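Local coordinates for protein N-formylglutamate amidohydrolase (Ralstonia eutropha, PDB 2Q7S) that binds zinc and is probably a metal-dependent amidohydrolase of the N-formylglutamate amidohydrolase family, at residues N170-N176 with Q248-P254; V194-G200 with N225-G230. All coordinates share one frame; numbering follows the deposited sequence.

Interaction 1 of 2, residues N170-N176 with Q248-P254; sequences NLHSMPN and QIEIRRP. With ZN (zinc ion), chain C.
From Asn170 beside Gln248 to Met174 beside Arg252, two parallel strands pair in register in the middle of the mixed sheet, their axes 28° apart, at the strand ends that carry the zinc site of this N-formylglutamate amidohydrolase family protein. Alternating backbone bonds join them, from Ile249 N to Asn170 O (2.8 Å) through to Arg253 N on Met174 O.

Asn170, His172 and Met174 share one face with Gln248, Glu250 and Arg252. His172 ND1 binds the zinc ion at 2.0 Å, and His32 and Asp55 complete the site; NE2 donates in the ring plane to Asn170 OD1 at 2.7 Å, approaching from above the amide plane. Metal and amide together fix the ring's rotation. Gln248 NE2 lies over one face of the imidazole, offset toward its rim, and donates to the anti lone pair of Glu250 OE2. Glu250, bent at chi2 (-103°), folds its carboxylate back against His172 CB. Beyond it, the selenium of Met174 rests on Glu250 CB at 3.9 Å.

On the other face Ser173 OG accepts from NE of Arg253, just past the strand, at 3.0 Å; that hydroxyl also bonds Tyr256, and Arg253 NH2 bridges to Asp55, a second-shell hold on a zinc ligand. Pro175 CD sits over the guanidinium.

Past the strand ends, Arg252, salt-bridged through NE to Asp192, turns NH1 to Asn176 OD1 at 2.8 Å, amide and guanidinium nearly coplanar.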
loop_
_atom_site.group_PDB
_atom_site.type_symbol
_atom_site.label_atom_id
_atom_site.label_comp_id
_atom_site.label_asym_id
_atom_site.label_seq_id
_atom_site.Cartn_x
_atom_site.Cartn_y
_atom_site.Cartn_z
ATOM N N ASN A 170 5.953 -0.039 1.308
ATOM C CA ASN A 170 4.533 -0.273 1.099
ATOM C C ASN A 170 3.846 1.112 0.944
ATOM O O ASN A 170 3.858 1.926 1.866
ATOM C CB ASN A 170 4.025 -1.078 2.332
ATOM C CG ASN A 170 2.620 -1.581 2.180
ATOM O OD1 ASN A 170 1.723 -1.146 2.909
ATOM N ND2 ASN A 170 2.409 -2.502 1.270
ATOM N N LEU A 171 3.276 1.396 -0.228
ATOM C CA LEU A 171 2.990 2.736 -0.639
ATOM C C LEU A 171 1.501 3.006 -0.661
ATOM O O LEU A 171 0.754 2.233 -1.259
ATOM C CB LEU A 171 3.584 2.965 -2.073
ATOM C CG LEU A 171 5.083 2.679 -2.232
ATOM C CD1 LEU A 171 5.560 2.827 -3.700
ATOM C CD2 LEU A 171 5.914 3.539 -1.317
ATOM N N HIS A 172 1.083 4.147 -0.082
ATOM C CA HIS A 172 -0.328 4.491 0.074
ATOM C C HIS A 172 -0.575 5.966 -0.064
ATOM O O HIS A 172 0.345 6.788 -0.090
ATOM C CB HIS A 172 -0.843 4.059 1.481
ATOM C CG HIS A 172 -0.739 2.612 1.699
ATOM N ND1 HIS A 172 -1.800 1.754 1.495
ATOM C CD2 HIS A 172 0.330 1.847 1.987
ATOM C CE1 HIS A 172 -1.381 0.520 1.685
ATOM N NE2 HIS A 172 -0.098 0.549 1.982
ATOM N N SER A 173 -1.844 6.278 -0.205
ATOM C CA SER A 173 -2.351 7.617 0.088
ATOM C C SER A 173 -3.574 7.538 1.003
ATOM O O SER A 173 -4.291 6.555 1.043
ATOM C CB SER A 173 -2.689 8.352 -1.214
ATOM O OG SER A 173 -3.827 7.797 -1.811
HETATM N N MSE A 174 -3.868 8.640 1.642
HETATM C CA MSE A 174 -4.896 8.683 2.634
HETATM C C MSE A 174 -5.738 9.958 2.466
HETATM O O MSE A 174 -5.224 11.017 2.015
HETATM C CB MSE A 174 -4.235 8.607 4.020
HETATM C CG MSE A 174 -3.093 9.542 4.204
HETATM SE SE MSE A 174 -2.372 9.561 6.016
HETATM C CE MSE A 174 -1.350 11.139 5.587
ATOM N N PRO A 175 -7.027 9.883 2.839
ATOM C CA PRO A 175 -7.893 11.043 2.789
ATOM C C PRO A 175 -7.609 12.031 3.896
ATOM O O PRO A 175 -6.979 11.694 4.917
ATOM C CB PRO A 175 -9.292 10.430 2.943
ATOM C CG PRO A 175 -9.051 9.219 3.725
ATOM C CD PRO A 175 -7.740 8.685 3.300
ATOM N N ASN A 176 -8.070 13.257 3.704
ATOM C CA ASN A 176 -7.779 14.300 4.637
ATOM C C ASN A 176 -8.427 14.020 5.996
ATOM O O ASN A 176 -7.919 14.393 7.055
ATOM C CB ASN A 176 -8.241 15.630 4.052
ATOM C CG ASN A 176 -7.200 16.720 4.178
ATOM O OD1 ASN A 176 -6.009 16.450 4.268
ATOM N ND2 ASN A 176 -7.649 17.959 4.193
ATOM N N GLN A 248 5.832 1.330 5.818
ATOM C CA GLN A 248 4.613 1.760 5.122
ATOM C C GLN A 248 4.672 3.280 4.984
ATOM O O GLN A 248 4.958 3.974 5.944
ATOM C CB GLN A 248 3.389 1.328 5.904
ATOM C CG GLN A 248 2.094 1.451 5.158
ATOM C CD GLN A 248 0.951 0.699 5.808
ATOM O OE1 GLN A 248 1.095 -0.452 6.225
ATOM N NE2 GLN A 248 -0.196 1.352 5.903
ATOM N N ILE A 249 4.444 3.806 3.787
ATOM C CA ILE A 249 4.430 5.274 3.566
ATOM C C ILE A 249 3.085 5.751 3.039
ATOM O O ILE A 249 2.627 5.303 1.930
ATOM C CB ILE A 249 5.525 5.732 2.538
ATOM C CG1 ILE A 249 6.919 5.231 2.969
ATOM C CG2 ILE A 249 5.476 7.260 2.377
ATOM C CD1 ILE A 249 8.096 5.745 2.096
ATOM N N GLU A 250 2.486 6.704 3.767
ATOM C CA GLU A 250 1.149 7.225 3.426
ATOM C C GLU A 250 1.200 8.706 3.055
ATOM O O GLU A 250 1.732 9.473 3.788
ATOM C CB GLU A 250 0.215 7.050 4.624
ATOM C CG GLU A 250 0.032 5.635 5.094
ATOM C CD GLU A 250 -1.259 5.017 4.675
ATOM O OE1 GLU A 250 -2.077 5.697 4.016
ATOM O OE2 GLU A 250 -1.451 3.828 4.982
ATOM N N ILE A 251 0.628 9.075 1.911
ATOM C CA ILE A 251 0.598 10.427 1.423
ATOM C C ILE A 251 -0.818 11.026 1.528
ATOM O O ILE A 251 -1.793 10.493 0.967
ATOM C CB ILE A 251 1.057 10.444 -0.082
ATOM C CG1 ILE A 251 2.465 9.874 -0.227
ATOM C CG2 ILE A 251 0.999 11.810 -0.702
ATOM C CD1 ILE A 251 2.938 9.857 -1.642
ATOM N N ARG A 252 -0.928 12.179 2.179
ATOM C CA ARG A 252 -2.189 12.929 2.233
ATOM C C ARG A 252 -2.627 13.291 0.780
ATOM O O ARG A 252 -1.994 14.046 0.061
ATOM C CB ARG A 252 -2.012 14.185 3.088
ATOM C CG ARG A 252 -3.266 14.843 3.633
ATOM C CD ARG A 252 -2.906 15.875 4.717
ATOM N NE ARG A 252 -2.097 17.001 4.230
ATOM C CZ ARG A 252 -2.615 18.141 3.771
ATOM N NH1 ARG A 252 -3.926 18.297 3.677
ATOM N NH2 ARG A 252 -1.824 19.123 3.392
ATOM N N ARG A 253 -3.764 12.762 0.386
ATOM C CA ARG A 253 -4.290 12.832 -0.975
ATOM C C ARG A 253 -4.422 14.202 -1.607
ATOM O O ARG A 253 -4.123 14.319 -2.803
ATOM C CB ARG A 253 -5.645 12.086 -1.040
ATOM C CG ARG A 253 -5.468 10.587 -1.159
ATOM C CD ARG A 253 -6.789 9.851 -0.912
ATOM N NE ARG A 253 -6.613 8.415 -0.759
ATOM C CZ ARG A 253 -7.603 7.622 -0.337
ATOM N NH1 ARG A 253 -8.782 8.140 -0.096
ATOM N NH2 ARG A 253 -7.413 6.340 -0.211
ATOM N N PRO A 254 -4.853 15.246 -0.834
ATOM C CA PRO A 254 -4.976 16.603 -1.384
ATOM C C PRO A 254 -3.704 17.118 -2.000
ATOM O O PRO A 254 -3.758 17.938 -2.910
ATOM C CB PRO A 254 -5.402 17.464 -0.179
ATOM C CG PRO A 254 -6.038 16.589 0.699
ATOM C CD PRO A 254 -5.303 15.230 0.561
HETATM ZN ZN ZN C . -3.641 2.323 1.030
#

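Interaction 2 of 2, residues V194-G200 with N225-G230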
loop_
_atom_site.group_PDB
_atom_site.type_symbol
_atom_site.label_atom_id
_atom_site.label_comp_id
_atom_site.label_asym_id
_atom_site.label_seq_id
_atom_site.Cartn_x
_atom_site.Cartn_y
_atom_site.Cartn_z
ATOM N N VAL A 194 2.764 9.959 6.457
ATOM C CA VAL A 194 2.809 9.122 7.643
ATOM C C VAL A 194 3.660 7.906 7.310
ATOM O O VAL A 194 3.472 7.266 6.247
ATOM C CB VAL A 194 1.381 8.684 8.163
ATOM C CG1 VAL A 194 1.476 7.799 9.423
ATOM C CG2 VAL A 194 0.518 9.923 8.454
ATOM N N LEU A 195 4.605 7.630 8.202
ATOM C CA LEU A 195 5.553 6.509 8.064
ATOM C C LEU A 195 5.246 5.483 9.158
ATOM O O LEU A 195 5.339 5.784 10.314
ATOM C CB LEU A 195 6.982 7.025 8.230
ATOM C CG LEU A 195 7.395 8.133 7.285
ATOM C CD1 LEU A 195 8.855 8.599 7.577
ATOM C CD2 LEU A 195 7.213 7.707 5.825
ATOM N N GLY A 196 4.820 4.288 8.764
ATOM C CA GLY A 196 4.505 3.223 9.699
ATOM C C GLY A 196 5.567 2.137 9.653
ATOM O O GLY A 196 5.856 1.576 8.604
ATOM N N ASP A 197 6.133 1.848 10.825
ATOM C CA ASP A 197 7.119 0.799 10.974
ATOM C C ASP A 197 6.868 0.033 12.293
ATOM O O ASP A 197 7.803 -0.498 12.909
ATOM C CB ASP A 197 8.508 1.428 10.881
ATOM C CG ASP A 197 8.814 2.430 12.069
ATOM O OD1 ASP A 197 7.974 2.633 12.987
ATOM O OD2 ASP A 197 9.942 2.963 12.121
ATOM N N ARG A 198 5.594 -0.013 12.706
ATOM C CA ARG A 198 5.121 -0.758 13.895
ATOM C C ARG A 198 5.932 -0.308 15.091
ATOM O O ARG A 198 6.634 -1.090 15.693
ATOM C CB ARG A 198 5.205 -2.298 13.676
ATOM C CG ARG A 198 4.561 -2.756 12.364
ATOM C CD ARG A 198 3.084 -2.899 12.462
ATOM N NE ARG A 198 2.784 -4.047 13.290
ATOM C CZ ARG A 198 1.700 -4.798 13.217
ATOM N NH1 ARG A 198 0.713 -4.548 12.358
ATOM N NH2 ARG A 198 1.606 -5.824 14.043
ATOM N N ASP A 199 5.854 0.997 15.354
ATOM C CA ASP A 199 6.609 1.713 16.398
ATOM C C ASP A 199 8.103 1.420 16.446
ATOM O O ASP A 199 8.667 1.152 17.507
ATOM C CB ASP A 199 5.980 1.464 17.757
ATOM C CG ASP A 199 4.534 1.927 17.827
ATOM O OD1 ASP A 199 4.248 3.076 17.390
ATOM O OD2 ASP A 199 3.697 1.144 18.367
ATOM N N GLY A 200 8.741 1.501 15.285
ATOM C CA GLY A 200 10.174 1.404 15.213
ATOM C C GLY A 200 10.754 0.007 15.173
ATOM O O GLY A 200 11.913 -0.157 15.539
ATOM N N ASN A 225 3.984 6.646 12.707
ATOM C CA ASN A 225 3.073 5.760 13.474
ATOM C C ASN A 225 1.812 6.420 14.011
ATOM O O ASN A 225 1.264 6.012 15.049
ATOM C CB ASN A 225 3.863 5.035 14.564
ATOM C CG ASN A 225 4.956 4.159 13.964
ATOM O OD1 ASN A 225 4.655 3.193 13.288
ATOM N ND2 ASN A 225 6.213 4.545 14.138
ATOM N N ASP A 226 1.308 7.376 13.243
ATOM C CA ASP A 226 0.212 8.264 13.655
ATOM C C ASP A 226 -0.539 8.792 12.405
ATOM O O ASP A 226 -0.031 9.682 11.708
ATOM C CB ASP A 226 0.791 9.423 14.444
ATOM C CG ASP A 226 -0.274 10.327 15.041
ATOM O OD1 ASP A 226 -1.480 10.051 14.839
ATOM O OD2 ASP A 226 0.092 11.309 15.732
ATOM N N PRO A 227 -1.729 8.230 12.099
ATOM C CA PRO A 227 -2.464 7.154 12.768
ATOM C C PRO A 227 -2.135 5.744 12.230
ATOM O O PRO A 227 -2.668 4.786 12.754
ATOM C CB PRO A 227 -3.923 7.499 12.467
ATOM C CG PRO A 227 -3.836 8.129 11.078
ATOM C CD PRO A 227 -2.481 8.730 10.931
ATOM N N TYR A 228 -1.239 5.642 11.247
ATOM C CA TYR A 228 -0.916 4.383 10.587
ATOM C C TYR A 228 0.442 3.830 10.978
ATOM O O TYR A 228 1.483 4.375 10.576
ATOM C CB TYR A 228 -0.899 4.569 9.079
ATOM C CG TYR A 228 -2.216 4.994 8.514
ATOM C CD1 TYR A 228 -3.242 4.098 8.378
ATOM C CD2 TYR A 228 -2.431 6.300 8.110
ATOM C CE1 TYR A 228 -4.442 4.485 7.848
ATOM C CE2 TYR A 228 -3.635 6.690 7.578
ATOM C CZ TYR A 228 -4.636 5.785 7.458
ATOM O OH TYR A 228 -5.844 6.171 6.912
ATOM N N LYS A 229 0.413 2.712 11.707
ATOM C CA LYS A 229 1.611 2.034 12.195
ATOM C C LYS A 229 2.096 0.921 11.281
ATOM O O LYS A 229 3.181 0.407 11.497
ATOM C CB LYS A 229 1.398 1.466 13.635
ATOM C CG LYS A 229 0.864 2.453 14.632
ATOM C CD LYS A 229 0.735 1.875 16.048
ATOM C CE LYS A 229 0.890 2.982 17.088
ATOM N NZ LYS A 229 1.073 2.464 18.495
ATOM N N GLY A 230 1.355 0.570 10.234
ATOM C CA GLY A 230 1.802 -0.496 9.300
ATOM C C GLY A 230 0.823 -1.673 9.363
ATOM O O GLY A 230 0.462 -2.025 10.527
#
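Asn225 docks on the end of strand 193-196 through backbone and side chain alike, and the loop 225-230 then arches back over that strand. Asn225 N donates to Leu195 O at 2.9 Å. The amide is gripped at both ends: OD1 accepts from Asp197 N (3.2 Å) and, weakly, from Asp199 N, while ND2 donates in its own plane to Asp197 OD1 at 2.8 Å. That carboxylate oxygen takes a second donor, Gly200 N, from the opposite face of its plane, which makes an Asx motif of the turn 197-200. Asp197 can face its own turn because CG stands between the backbone N and carbonyl carbon (chi1 65°).

Packing is tight at Gly196, which has no side chain to hold the loop off and whose CA lies 3.4 Å from Tyr228 O. Two residues earlier, Val194 pushes both methyls against the loop: CG2 reaches Asp226 O and, at 4.1 Å, Pro227 CD, beyond the cis peptide, while CG1 touches Tyr228 CB.

The solvent side is looser. There Lys229, extended beyond CG, brings NZ to the syn lone pair of Asp199 OD2 at 2.9 Å in a salt bridge between two exposed residues. Arg198 instead hydrogen-bonds loop carbonyls: its N donates to Lys229 O, and its side chain, bent at chi2 and chi3, curls round until NH1 meets Gly230 O at 3.1 Å, the oxygen in the guanidinium plane but NH1 above the carbonyl plane.

Within the fold, the loop links edge strand 222-224 to helix 233-237. Strand 193-196 runs between 222-224 and the antiparallel 244-252, with Leu195 turned away from the loop onto helix 205-217.

How the interactions relate
Interaction 2 is nested in the chain between the two strands of interaction 1, their centres 12 Å apart, and strand 244-252 joins them within one sheet. Strand 244-252 bonds strand 193-196, with Glu250 N to Val194 O at 2.7 Å and Gln248 N to Gly196 O at 2.8 Å, both probable hydrogen bonds. Packing contacts add to this: the selenium of Met174 lies 3.5 Å from Tyr228 CE2, and Gln248 OE1 is 3.2 Å from the backbone CA of Gly230. The loop 225-230 thus borders the zinc-site face of interaction 1, which supplies the ligand His172, while Tyr228 stands off, its side chain about 7 Å from the zinc ion.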